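Local coordinates for probable M18 family aminopeptidase 1 (Thermotoga maritima, PDB 2GLF), which probably acts as a metal-dependent aminopeptidase of the M18 family, cleaving residues from the N-termini of peptides, at residues M2-V7 with A344-Y349; L113-Y118 with K180-M185; F159-L164 with L184-G189; G325-A330 with M417-L422. All blocks are in the same frame, centred on the assembly; numbering follows the deposited sequence.

Contact 1. Residues M2-V7 with A344-Y349; sequences MERKNV and APKLGY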
loop_
_atom_site.group_PDB
_atom_site.type_symbol
_atom_site.label_atom_id
_atom_site.label_comp_id
_atom_site.label_asym_id
_atom_site.label_seq_id
_atom_site.Cartn_x
_atom_site.Cartn_y
_atom_site.Cartn_z
HETATM N N MSE A 2 12.548 1.070 -50.788
HETATM C CA MSE A 2 11.154 0.967 -50.362
HETATM C C MSE A 2 10.665 2.244 -49.690
HETATM O O MSE A 2 11.230 2.681 -48.691
HETATM C CB MSE A 2 10.978 -0.204 -49.405
HETATM C CG MSE A 2 9.529 -0.602 -49.211
HETATM SE SE MSE A 2 9.304 -1.867 -47.779
HETATM C CE MSE A 2 8.533 -0.671 -46.459
ATOM N N GLU A 3 9.595 2.817 -50.233
ATOM C CA GLU A 3 9.032 4.067 -49.735
ATOM C C GLU A 3 7.548 4.150 -50.099
ATOM O O GLU A 3 7.197 4.094 -51.276
ATOM C CB GLU A 3 9.815 5.221 -50.367
ATOM C CG GLU A 3 9.199 6.601 -50.264
ATOM C CD GLU A 3 10.020 7.640 -51.019
ATOM O OE1 GLU A 3 11.169 7.905 -50.605
ATOM O OE2 GLU A 3 9.521 8.182 -52.030
ATOM N N ARG A 4 6.682 4.286 -49.096
ATOM C CA ARG A 4 5.232 4.358 -49.323
ATOM C C ARG A 4 4.758 5.553 -50.151
ATOM O O ARG A 4 5.405 6.600 -50.183
ATOM C CB ARG A 4 4.482 4.347 -47.985
ATOM C CG ARG A 4 4.445 2.988 -47.304
ATOM C CD ARG A 4 3.598 3.018 -46.037
ATOM N NE ARG A 4 4.180 3.865 -45.000
ATOM C CZ ARG A 4 3.664 4.024 -43.786
ATOM N NH1 ARG A 4 2.548 3.392 -43.444
ATOM N NH2 ARG A 4 4.267 4.811 -42.907
ATOM N N LYS A 5 3.620 5.387 -50.817
ATOM C CA LYS A 5 3.056 6.447 -51.646
ATOM C C LYS A 5 1.776 6.992 -51.037
ATOM O O LYS A 5 1.086 6.289 -50.297
ATOM C CB LYS A 5 2.723 5.926 -53.047
ATOM C CG LYS A 5 3.885 5.379 -53.833
ATOM C CD LYS A 5 3.434 5.011 -55.237
ATOM C CE LYS A 5 4.560 4.374 -56.025
ATOM N NZ LYS A 5 5.765 5.247 -56.046
ATOM N N ASN A 6 1.452 8.241 -51.365
ATOM C CA ASN A 6 0.232 8.849 -50.863
ATOM C C ASN A 6 -0.828 8.808 -51.953
ATOM O O ASN A 6 -0.650 9.367 -53.038
ATOM C CB ASN A 6 0.473 10.296 -50.423
ATOM C CG ASN A 6 -0.730 10.893 -49.704
ATOM O OD1 ASN A 6 -1.756 11.187 -50.321
ATOM N ND2 ASN A 6 -0.613 11.059 -48.388
ATOM N N VAL A 7 -1.936 8.141 -51.656
ATOM C CA VAL A 7 -3.017 8.023 -52.615
ATOM C C VAL A 7 -3.412 9.349 -53.269
ATOM O O VAL A 7 -3.650 9.392 -54.473
ATOM C CB VAL A 7 -4.249 7.376 -51.961
ATOM C CG1 VAL A 7 -5.414 7.362 -52.931
ATOM C CG2 VAL A 7 -3.903 5.956 -51.537
ATOM N N ALA A 344 3.116 0.199 -38.879
ATOM C CA ALA A 344 1.808 0.793 -38.602
ATOM C C ALA A 344 1.297 1.579 -39.804
ATOM O O ALA A 344 2.061 2.246 -40.498
ATOM C CB ALA A 344 1.904 1.702 -37.400
ATOM N N PRO A 345 -0.011 1.515 -40.064
ATOM C CA PRO A 345 -0.579 2.241 -41.198
ATOM C C PRO A 345 -0.775 3.726 -40.925
ATOM O O PRO A 345 -1.004 4.135 -39.783
ATOM C CB PRO A 345 -1.902 1.529 -41.423
ATOM C CG PRO A 345 -2.315 1.195 -40.026
ATOM C CD PRO A 345 -1.029 0.665 -39.425
ATOM N N LYS A 346 -0.688 4.525 -41.986
ATOM C CA LYS A 346 -0.881 5.971 -41.903
ATOM C C LYS A 346 -2.068 6.309 -42.807
ATOM O O LYS A 346 -2.254 5.674 -43.855
ATOM C CB LYS A 346 0.365 6.707 -42.406
ATOM C CG LYS A 346 1.656 6.355 -41.699
ATOM C CD LYS A 346 1.710 6.940 -40.302
ATOM C CE LYS A 346 3.004 7.710 -40.096
ATOM N NZ LYS A 346 3.107 8.807 -41.089
ATOM N N LEU A 347 -2.864 7.301 -42.406
ATOM C CA LEU A 347 -4.027 7.720 -43.194
ATOM C C LEU A 347 -3.637 8.253 -44.572
ATOM O O LEU A 347 -2.698 9.032 -44.702
ATOM C CB LEU A 347 -4.811 8.811 -42.460
ATOM C CG LEU A 347 -5.559 8.450 -41.180
ATOM C CD1 LEU A 347 -6.053 9.731 -40.518
ATOM C CD2 LEU A 347 -6.718 7.526 -41.503
ATOM N N GLY A 348 -4.365 7.829 -45.598
ATOM C CA GLY A 348 -4.088 8.292 -46.945
ATOM C C GLY A 348 -2.914 7.642 -47.657
ATOM O O GLY A 348 -2.510 8.096 -48.732
ATOM N N TYR A 349 -2.357 6.583 -47.075
ATOM C CA TYR A 349 -1.234 5.910 -47.710
ATOM C C TYR A 349 -1.575 4.534 -48.265
ATOM O O TYR A 349 -0.720 3.648 -48.334
ATOM C CB TYR A 349 -0.038 5.836 -46.751
ATOM C CG TYR A 349 0.738 7.136 -46.723
ATOM C CD1 TYR A 349 0.210 8.277 -46.116
ATOM C CD2 TYR A 349 1.958 7.251 -47.388
ATOM C CE1 TYR A 349 0.876 9.497 -46.182
ATOM C CE2 TYR A 349 2.627 8.466 -47.458
ATOM C CZ TYR A 349 2.082 9.582 -46.857
ATOM O OH TYR A 349 2.740 10.785 -46.945
#

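Contact 2. Residues L113-Y118 with K180-M185; sequences LFKTHY and KGENLM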
loop_
_atom_site.group_PDB
_atom_site.type_symbol
_atom_site.label_atom_id
_atom_site.label_comp_id
_atom_site.label_asym_id
_atom_site.label_seq_id
_atom_site.Cartn_x
_atom_site.Cartn_y
_atom_site.Cartn_z
ATOM N N LEU A 113 -37.497 5.783 -18.255
ATOM C CA LEU A 113 -36.174 5.399 -18.741
ATOM C C LEU A 113 -36.132 4.117 -19.564
ATOM O O LEU A 113 -36.946 3.212 -19.372
ATOM C CB LEU A 113 -35.233 5.218 -17.554
ATOM C CG LEU A 113 -34.891 6.418 -16.688
ATOM C CD1 LEU A 113 -34.283 5.932 -15.388
ATOM C CD2 LEU A 113 -33.940 7.325 -17.439
ATOM N N PHE A 114 -35.167 4.042 -20.472
ATOM C CA PHE A 114 -34.980 2.841 -21.280
ATOM C C PHE A 114 -33.648 2.245 -20.864
ATOM O O PHE A 114 -32.592 2.833 -21.116
ATOM C CB PHE A 114 -34.915 3.155 -22.779
ATOM C CG PHE A 114 -36.234 3.494 -23.389
ATOM C CD1 PHE A 114 -36.415 4.706 -24.042
ATOM C CD2 PHE A 114 -37.290 2.597 -23.329
ATOM C CE1 PHE A 114 -37.630 5.022 -24.628
ATOM C CE2 PHE A 114 -38.512 2.899 -23.912
ATOM C CZ PHE A 114 -38.683 4.118 -24.565
ATOM N N LYS A 115 -33.690 1.091 -20.213
ATOM C CA LYS A 115 -32.457 0.440 -19.812
ATOM C C LYS A 115 -31.874 -0.256 -21.040
ATOM O O LYS A 115 -32.598 -0.836 -21.844
ATOM C CB LYS A 115 -32.711 -0.602 -18.717
ATOM C CG LYS A 115 -33.438 -0.092 -17.493
ATOM C CD LYS A 115 -33.339 -1.093 -16.352
ATOM C CE LYS A 115 -32.049 -0.910 -15.543
ATOM N NZ LYS A 115 -30.785 -1.016 -16.334
ATOM N N THR A 116 -30.566 -0.190 -21.200
ATOM C CA THR A 116 -29.957 -0.855 -22.327
ATOM C C THR A 116 -28.920 -1.822 -21.808
ATOM O O THR A 116 -28.688 -1.923 -20.606
ATOM C CB THR A 116 -29.253 0.125 -23.260
ATOM O OG1 THR A 116 -28.067 0.612 -22.625
ATOM C CG2 THR A 116 -30.162 1.288 -23.585
ATOM N N HIS A 117 -28.307 -2.534 -22.742
ATOM C CA HIS A 117 -27.255 -3.489 -22.455
ATOM C C HIS A 117 -26.354 -3.287 -23.671
ATOM O O HIS A 117 -26.774 -3.523 -24.799
ATOM C CB HIS A 117 -27.833 -4.896 -22.422
ATOM C CG HIS A 117 -26.879 -5.928 -21.919
ATOM N ND1 HIS A 117 -25.611 -6.080 -22.436
ATOM C CD2 HIS A 117 -27.014 -6.880 -20.965
ATOM C CE1 HIS A 117 -25.005 -7.082 -21.823
ATOM N NE2 HIS A 117 -25.836 -7.586 -20.927
ATOM N N TYR A 118 -25.128 -2.820 -23.452
ATOM C CA TYR A 118 -24.235 -2.558 -24.569
ATOM C C TYR A 118 -23.796 -3.792 -25.342
ATOM O O TYR A 118 -23.670 -4.889 -24.795
ATOM C CB TYR A 118 -23.023 -1.748 -24.101
ATOM C CG TYR A 118 -22.023 -2.501 -23.275
ATOM C CD1 TYR A 118 -20.956 -3.171 -23.876
ATOM C CD2 TYR A 118 -22.117 -2.523 -21.889
ATOM C CE1 TYR A 118 -20.003 -3.844 -23.108
ATOM C CE2 TYR A 118 -21.172 -3.190 -21.116
ATOM C CZ TYR A 118 -20.119 -3.846 -21.730
ATOM O OH TYR A 118 -19.186 -4.494 -20.963
ATOM N N LYS A 180 -20.579 2.617 -15.515
ATOM C CA LYS A 180 -21.209 1.314 -15.441
ATOM C C LYS A 180 -22.266 1.137 -16.521
ATOM O O LYS A 180 -23.031 2.063 -16.820
ATOM C CB LYS A 180 -21.812 1.122 -14.050
ATOM C CG LYS A 180 -20.754 1.107 -12.969
ATOM C CD LYS A 180 -21.353 1.044 -11.585
ATOM C CE LYS A 180 -20.261 1.064 -10.524
ATOM N NZ LYS A 180 -20.804 1.108 -9.134
ATOM N N GLY A 181 -22.285 -0.056 -17.115
ATOM C CA GLY A 181 -23.246 -0.358 -18.159
ATOM C C GLY A 181 -24.675 -0.185 -17.685
ATOM O O GLY A 181 -25.502 0.395 -18.389
ATOM N N GLU A 182 -24.967 -0.677 -16.484
ATOM C CA GLU A 182 -26.309 -0.578 -15.919
ATOM C C GLU A 182 -26.899 0.833 -15.925
ATOM O O GLU A 182 -28.116 1.001 -15.842
ATOM C CB GLU A 182 -26.318 -1.118 -14.491
ATOM C CG GLU A 182 -26.611 -2.597 -14.384
ATOM C CD GLU A 182 -27.984 -2.960 -14.920
ATOM O OE1 GLU A 182 -28.965 -2.263 -14.585
ATOM O OE2 GLU A 182 -28.082 -3.950 -15.671
ATOM N N ASN A 183 -26.038 1.842 -16.025
ATOM C CA ASN A 183 -26.495 3.224 -16.028
ATOM C C ASN A 183 -26.668 3.824 -17.415
ATOM O O ASN A 183 -27.007 4.994 -17.537
ATOM C CB ASN A 183 -25.543 4.119 -15.225
ATOM C CG ASN A 183 -25.541 3.797 -13.745
ATOM O OD1 ASN A 183 -26.553 3.378 -13.191
ATOM N ND2 ASN A 183 -24.405 4.013 -13.094
ATOM N N LEU A 184 -26.422 3.047 -18.462
ATOM C CA LEU A 184 -26.587 3.571 -19.815
ATOM C C LEU A 184 -28.069 3.466 -20.168
ATOM O O LEU A 184 -28.491 2.560 -20.882
ATOM C CB LEU A 184 -25.731 2.768 -20.802
ATOM C CG LEU A 184 -24.235 2.835 -20.467
ATOM C CD1 LEU A 184 -23.432 1.872 -21.327
ATOM C CD2 LEU A 184 -23.754 4.265 -20.665
HETATM N N MSE A 185 -28.855 4.401 -19.644
HETATM C CA MSE A 185 -30.291 4.419 -19.881
HETATM C C MSE A 185 -30.706 5.737 -20.518
HETATM O O MSE A 185 -30.358 6.804 -20.016
HETATM C CB MSE A 185 -31.025 4.250 -18.556
HETATM C CG MSE A 185 -30.217 3.485 -17.524
HETATM SE SE MSE A 185 -31.202 3.054 -15.918
HETATM C CE MSE A 185 -31.122 4.772 -15.034
HETATM O O HOH W 1 -25.554 -1.010 -21.157
#

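Contact 3. Residues F159-L164 with L184-G189; sequences FTIPDL and LMLIAG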
loop_
_atom_site.group_PDB
_atom_site.type_symbol
_atom_site.label_atom_id
_atom_site.label_comp_id
_atom_site.label_asym_id
_atom_site.label_seq_id
_atom_site.Cartn_x
_atom_site.Cartn_y
_atom_site.Cartn_z
ATOM N N PHE A 159 -32.564 10.941 -28.345
ATOM C CA PHE A 159 -32.493 10.558 -26.944
ATOM C C PHE A 159 -31.112 10.835 -26.369
ATOM O O PHE A 159 -30.214 11.273 -27.085
ATOM C CB PHE A 159 -32.864 9.087 -26.794
ATOM C CG PHE A 159 -34.190 8.757 -27.389
ATOM C CD1 PHE A 159 -34.322 8.577 -28.762
ATOM C CD2 PHE A 159 -35.327 8.697 -26.590
ATOM C CE1 PHE A 159 -35.564 8.347 -29.329
ATOM C CE2 PHE A 159 -36.583 8.467 -27.153
ATOM C CZ PHE A 159 -36.699 8.293 -28.523
ATOM N N THR A 160 -30.947 10.601 -25.072
ATOM C CA THR A 160 -29.661 10.836 -24.435
ATOM C C THR A 160 -29.520 10.085 -23.134
ATOM O O THR A 160 -30.498 9.611 -22.548
ATOM C CB THR A 160 -29.447 12.310 -24.060
ATOM O OG1 THR A 160 -30.196 13.147 -24.941
ATOM C CG2 THR A 160 -27.976 12.668 -24.158
ATOM N N ILE A 161 -28.271 9.993 -22.698
ATOM C CA ILE A 161 -27.915 9.391 -21.436
ATOM C C ILE A 161 -27.068 10.533 -20.894
ATOM O O ILE A 161 -25.873 10.601 -21.153
ATOM C CB ILE A 161 -27.060 8.124 -21.620
ATOM C CG1 ILE A 161 -27.794 7.125 -22.519
ATOM C CG2 ILE A 161 -26.774 7.491 -20.267
ATOM C CD1 ILE A 161 -26.976 5.904 -22.884
ATOM N N PRO A 162 -27.700 11.475 -20.174
ATOM C CA PRO A 162 -27.024 12.642 -19.589
ATOM C C PRO A 162 -25.973 12.287 -18.541
ATOM O O PRO A 162 -26.285 11.658 -17.537
ATOM C CB PRO A 162 -28.178 13.445 -18.995
ATOM C CG PRO A 162 -29.158 12.360 -18.594
ATOM C CD PRO A 162 -29.123 11.439 -19.785
ATOM N N ASP A 163 -24.729 12.694 -18.778
ATOM C CA ASP A 163 -23.651 12.408 -17.846
ATOM C C ASP A 163 -23.766 13.355 -16.665
ATOM O O ASP A 163 -24.239 14.473 -16.826
ATOM C CB ASP A 163 -22.296 12.580 -18.534
ATOM C CG ASP A 163 -21.137 12.256 -17.619
ATOM O OD1 ASP A 163 -21.331 11.467 -16.672
ATOM O OD2 ASP A 163 -20.027 12.776 -17.851
ATOM N N LEU A 164 -23.345 12.902 -15.485
ATOM C CA LEU A 164 -23.408 13.707 -14.262
ATOM C C LEU A 164 -22.559 14.956 -14.407
ATOM O O LEU A 164 -21.427 14.878 -14.883
ATOM C CB LEU A 164 -22.906 12.886 -13.074
ATOM C CG LEU A 164 -22.962 13.494 -11.673
ATOM C CD1 LEU A 164 -24.377 13.891 -11.330
ATOM C CD2 LEU A 164 -22.454 12.478 -10.661
ATOM N N LEU A 184 -26.422 3.047 -18.462
ATOM C CA LEU A 184 -26.587 3.571 -19.815
ATOM C C LEU A 184 -28.069 3.466 -20.168
ATOM O O LEU A 184 -28.491 2.560 -20.882
ATOM C CB LEU A 184 -25.731 2.768 -20.802
ATOM C CG LEU A 184 -24.235 2.835 -20.467
ATOM C CD1 LEU A 184 -23.432 1.872 -21.327
ATOM C CD2 LEU A 184 -23.754 4.265 -20.665
HETATM N N MSE A 185 -28.855 4.401 -19.644
HETATM C CA MSE A 185 -30.291 4.419 -19.881
HETATM C C MSE A 185 -30.706 5.737 -20.518
HETATM O O MSE A 185 -30.358 6.804 -20.016
HETATM C CB MSE A 185 -31.025 4.250 -18.556
HETATM C CG MSE A 185 -30.217 3.485 -17.524
HETATM SE SE MSE A 185 -31.202 3.054 -15.918
HETATM C CE MSE A 185 -31.122 4.772 -15.034
ATOM N N LEU A 186 -31.441 5.679 -21.623
ATOM C CA LEU A 186 -31.882 6.920 -22.248
ATOM C C LEU A 186 -33.170 7.378 -21.583
ATOM O O LEU A 186 -33.948 6.565 -21.072
ATOM C CB LEU A 186 -32.113 6.760 -23.761
ATOM C CG LEU A 186 -31.954 5.407 -24.450
ATOM C CD1 LEU A 186 -32.317 5.555 -25.913
ATOM C CD2 LEU A 186 -30.533 4.899 -24.297
ATOM N N ILE A 187 -33.381 8.689 -21.583
ATOM C CA ILE A 187 -34.578 9.263 -20.993
ATOM C C ILE A 187 -35.766 9.042 -21.933
ATOM O O ILE A 187 -35.756 9.484 -23.080
ATOM C CB ILE A 187 -34.382 10.767 -20.733
ATOM C CG1 ILE A 187 -33.189 10.967 -19.793
ATOM C CG2 ILE A 187 -35.640 11.360 -20.128
ATOM C CD1 ILE A 187 -32.912 12.405 -19.428
ATOM N N ALA A 188 -36.781 8.335 -21.452
ATOM C CA ALA A 188 -37.957 8.067 -22.261
ATOM C C ALA A 188 -38.930 9.236 -22.205
ATOM O O ALA A 188 -39.607 9.539 -23.185
ATOM C CB ALA A 188 -38.638 6.800 -21.781
ATOM N N GLY A 189 -39.002 9.892 -21.050
ATOM C CA GLY A 189 -39.901 11.017 -20.906
ATOM C C GLY A 189 -39.883 11.594 -19.511
ATOM O O GLY A 189 -39.269 11.026 -18.608
HETATM O O HOH W 2 -33.526 10.318 -23.686
#

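Contact 4. Residues G325-A330 with M417-L422; sequences GDVCAA and MGPALL. With MN (manganese (II) ion), chain E.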
loop_
_atom_site.group_PDB
_atom_site.type_symbol
_atom_site.label_atom_id
_atom_site.label_comp_id
_atom_site.label_asym_id
_atom_site.label_seq_id
_atom_site.Cartn_x
_atom_site.Cartn_y
_atom_site.Cartn_z
ATOM N N GLY A 325 -12.147 -8.493 -45.305
ATOM C CA GLY A 325 -12.257 -7.045 -45.321
ATOM C C GLY A 325 -12.647 -6.397 -44.003
ATOM O O GLY A 325 -13.830 -6.316 -43.672
ATOM N N ASP A 326 -11.651 -5.936 -43.250
ATOM C CA ASP A 326 -11.891 -5.274 -41.973
ATOM C C ASP A 326 -10.860 -4.157 -41.793
ATOM O O ASP A 326 -9.804 -4.168 -42.420
ATOM C CB ASP A 326 -11.815 -6.279 -40.822
ATOM C CG ASP A 326 -12.629 -5.844 -39.611
ATOM O OD1 ASP A 326 -12.837 -6.671 -38.703
ATOM O OD2 ASP A 326 -13.064 -4.678 -39.564
ATOM N N VAL A 327 -11.175 -3.195 -40.936
ATOM C CA VAL A 327 -10.314 -2.040 -40.694
ATOM C C VAL A 327 -9.196 -2.269 -39.688
ATOM O O VAL A 327 -9.300 -3.117 -38.806
ATOM C CB VAL A 327 -11.142 -0.855 -40.175
ATOM C CG1 VAL A 327 -12.244 -0.497 -41.166
ATOM C CG2 VAL A 327 -11.744 -1.217 -38.825
ATOM N N CYS A 328 -8.126 -1.498 -39.828
ATOM C CA CYS A 328 -7.004 -1.580 -38.904
ATOM C C CYS A 328 -6.908 -0.210 -38.240
ATOM O O CYS A 328 -7.704 0.684 -38.538
ATOM C CB CYS A 328 -5.703 -1.912 -39.637
ATOM S SG CYS A 328 -5.294 -0.756 -40.960
ATOM N N ALA A 329 -5.938 -0.044 -37.346
ATOM C CA ALA A 329 -5.777 1.213 -36.631
ATOM C C ALA A 329 -4.656 2.051 -37.212
ATOM O O ALA A 329 -3.538 1.579 -37.355
ATOM C CB ALA A 329 -5.508 0.931 -35.163
ATOM N N ALA A 330 -4.965 3.293 -37.560
ATOM C CA ALA A 330 -3.966 4.203 -38.107
ATOM C C ALA A 330 -3.257 4.840 -36.912
ATOM O O ALA A 330 -3.758 4.753 -35.789
ATOM C CB ALA A 330 -4.643 5.265 -38.948
HETATM N N MSE A 417 -7.464 -7.355 -44.938
HETATM C CA MSE A 417 -7.161 -6.188 -45.753
HETATM C C MSE A 417 -8.267 -5.146 -45.631
HETATM O O MSE A 417 -9.453 -5.477 -45.610
HETATM C CB MSE A 417 -6.999 -6.622 -47.204
HETATM C CG MSE A 417 -6.263 -5.638 -48.073
HETATM SE SE MSE A 417 -5.713 -6.483 -49.717
HETATM C CE MSE A 417 -4.106 -7.337 -49.070
ATOM N N GLY A 418 -7.867 -3.885 -45.543
ATOM C CA GLY A 418 -8.833 -2.811 -45.410
ATOM C C GLY A 418 -8.168 -1.496 -45.051
ATOM O O GLY A 418 -6.947 -1.436 -44.923
ATOM N N PRO A 419 -8.946 -0.417 -44.885
ATOM C CA PRO A 419 -8.385 0.893 -44.537
ATOM C C PRO A 419 -8.077 1.062 -43.036
ATOM O O PRO A 419 -8.537 0.274 -42.199
ATOM C CB PRO A 419 -9.458 1.856 -45.038
ATOM C CG PRO A 419 -10.713 1.116 -44.732
ATOM C CD PRO A 419 -10.389 -0.310 -45.168
ATOM N N ALA A 420 -7.294 2.092 -42.712
ATOM C CA ALA A 420 -6.920 2.386 -41.332
ATOM C C ALA A 420 -7.852 3.443 -40.750
ATOM O O ALA A 420 -8.184 4.417 -41.426
ATOM C CB ALA A 420 -5.479 2.878 -41.276
ATOM N N LEU A 421 -8.272 3.256 -39.500
ATOM C CA LEU A 421 -9.176 4.213 -38.858
ATOM C C LEU A 421 -8.617 4.836 -37.585
ATOM O O LEU A 421 -7.765 4.265 -36.908
ATOM C CB LEU A 421 -10.518 3.561 -38.493
ATOM C CG LEU A 421 -11.425 2.907 -39.523
ATOM C CD1 LEU A 421 -12.698 2.494 -38.827
ATOM C CD2 LEU A 421 -11.728 3.861 -40.653
ATOM N N LEU A 422 -9.140 6.013 -37.267
ATOM C CA LEU A 422 -8.769 6.740 -36.071
ATOM C C LEU A 422 -10.010 6.727 -35.184
ATOM O O LEU A 422 -11.106 6.999 -35.651
ATOM C CB LEU A 422 -8.381 8.169 -36.440
ATOM C CG LEU A 422 -6.892 8.521 -36.329
ATOM C CD1 LEU A 422 -6.035 7.370 -36.811
ATOM C CD2 LEU A 422 -6.614 9.782 -37.121
HETATM MN MN MN E . -14.195 -4.900 -37.462
HETATM O O HOH W 3 -12.203 -3.663 -37.195
#

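Contact 1. Residues M2-V7 with A344-Y349
Val7 and Gly348 join two loops through their backbones. Val7 N donates to Gly348 O at 3.0 Å. Gly348 is the third residue of a type II beta turn, Lys346 to Tyr349, and its positive phi suits a glycine there. Its own amide is bonded to Asp435 OD2, and Lys346 O accepts from Gln388 NE2. Arg4 NH1 donates to Ala344 O at 3.2 Å. This bond is bent (137°), and the oxygen lies out of the guanidinium plane. The same NH1 has a weak second partner in Gln388 OE1. The Arg4 and Lys346 side chains cross at about a right angle, and a bend at chi3 (-66°) brings Arg4 NH2 within 3.3 Å of Lys346 CG. Lys346 NZ is bonded to Gln110 OE1 of the second subunit. Asn6 CB lies over one face of the Tyr349 ring, toward its rim, 4.2 Å from the ring centroid. The Asn6 amide stands steeply to that ring, and its OD1 accepts from Trp8 N. Val7 packs on Ala434 and Glu438 of helix 433-449. Pro345 and Tyr349 rest on Gln388 of strand 387-389, an outermost strand of the mixed sheet within this chain.

Contact 2. Residues L113-Y118 with K180-M185
Thr116 meets Leu184 where a tight turn comes up to strand 111-119. Residues 181-183 form a short 3-10 turn, with Leu184 N bonded to Gly181 O at 2.8 Å. Leu184 is the centre of an inverse gamma turn, and the chain then runs on into the next strand. Thr116 N reaches Leu184 O only weakly, at 3.5 Å. Met185 CA makes a C-H...O contact with Phe114 O. The Thr116 hydroxyl gives the stronger grip: OG1 donates to Leu184 O at 2.6 Å, in the carbonyl plane. Its chi1 of 72° sets OG1 between the backbone N and the carbonyl carbon. A water bonded to Gly181 O at 3.1 Å also has weak bonds to Thr116 OG1 and Tyr118 N. Lys115 NZ forms a salt bridge with Glu182 OE1 at 2.8 Å, meeting it from above the carboxylate plane. Glu182 OE2 is held by Lys101 and by Val395 N of the fourth subunit. The bent Lys115 chain lies alongside selenomethionine Met185, whose selenium is 4.1 Å from Lys115 CE. Beyond it, Met185 CE touches Leu113 CD1 at 3.4 Å. Tyr118 OH bonds Asp396 of the fourth subunit. Here the turn leads into strand 185-189 of a six-stranded antiparallel sheet, outermost within this chain, at subunit interfaces of the twelve-chain assembly.

Contact 3. Residues F159-L164 with L184-G189
Leu186 sits between Phe159 and Ile161, one methyl to each. Its CD1 is 3.7 Å from Phe159 CB, and its CD2 is 4.0 Å from Ile161 CG1. Leu186 belongs to strand 185-189, the last strand of the six-stranded antiparallel sheet within this chain. Segment 159-164 is a loop that runs steeply across it, the two directions 116° apart. In Ile161, chi1 of -56° lays CG1 by Met185 O, and the extended chi2 (174°) carries Ile161 CD1 on to Leu184 CB at 4.0 Å. Ile161 and Leu184 both also touch Leu98, while Leu186 rests on Thr116 of the neighbouring strand and Phe100 of the strand beyond it, so this small apolar cluster joins the loop to the sheet. Further out, Pro162 CG meets Ile187 CD1 at 3.8 Å.

The polar edge is mostly backbone. Ile187 N donates to Thr160 O at 3.2 Å. Leu186 CA adds a C-H...O contact to the same oxygen. Thus one carbonyl of the loop receives two neighbouring groups of the strand. Past this point the strand has a classic beta bulge, with Ala188 and Gly189 both facing Ala112. The second subunit meets both segments: Ile187 packs on its Leu422, and Asp163 OD2 makes a salt bridge to its Lys123. One water accepts from Thr160 N at 2.9 Å and donates to Ile187 O. Ile187 O also lies in the plane of the Phe159 ring, at its edge, 3.6 Å from Phe159 CD2.

Contact 4. Residues G325-A330 with M417-L422
Val327 projects a forked bump against Leu421. Its CG1 and CG2 straddle the end of that leucine, each 3.8 Å from Leu421 CD1. The two side chains meet at a slant, and Val327 CG1 also approaches Pro419 CG at 4.2 Å. Further along, Ala330 CB sits between Ala420 CB and Leu422 CD1. Cys328 SG lies on the same face of the strand pair as Ala420 CB, 3.7 Å from it. Its chi1 of 56° brings the sulfur close to Ala420 CA and Pro419 O as well. Gly418 has no side chain, and Asp326 O comes close over it, 3.4 Å from Gly418 CA.

Strands 321-329 and 414-421 are parallel neighbours in the mixed sheet of the catalytic domain. Cys328 N bonds Pro419 O at 3.0 Å, Leu421 N bonds Cys328 O at 2.8 Å, and Ala330 N bonds Leu421 O. Asp326 N reaches Met417 O in a longer bond. At Asp326 the chain leaves the regular ladder, and its side chain points away from segment 417-422. Both Asp326 oxygens bind one manganese ion, OD1 and OD2 chelating it. Val327 N donates to Asp326 OD2 at 2.8 Å, from the anti side but tilted out of the carboxylate plane, which helps to fix the carboxylate. His92 and Asp249 bind the same ion, and a water at 2.4 Å from the manganese is a further ligand.

In the fold
Contact 4 is the most central of the four: a buried parallel strand pair that carries a metal ligand. Contact 1 is partly exposed and ties the N-terminal loop to the same lobe. The two touch, with Pro345 on Cys328 and Leu347 on Leu422. Contacts 2 and 3 bring loops up to strands 111-119 and 185-189 of the antiparallel sheet, nearest atoms about 17 and 20 Å from contact 4. They share Leu184 and Met185. Contact 2 mixes a salt bridge, a hydroxyl and a water with packing of a selenomethionine. Contact 3 is mainly apolar. Contact 1 relies on loop carbonyls and arginine, contact 4 on regular backbone bonds. All four touch the second subunit.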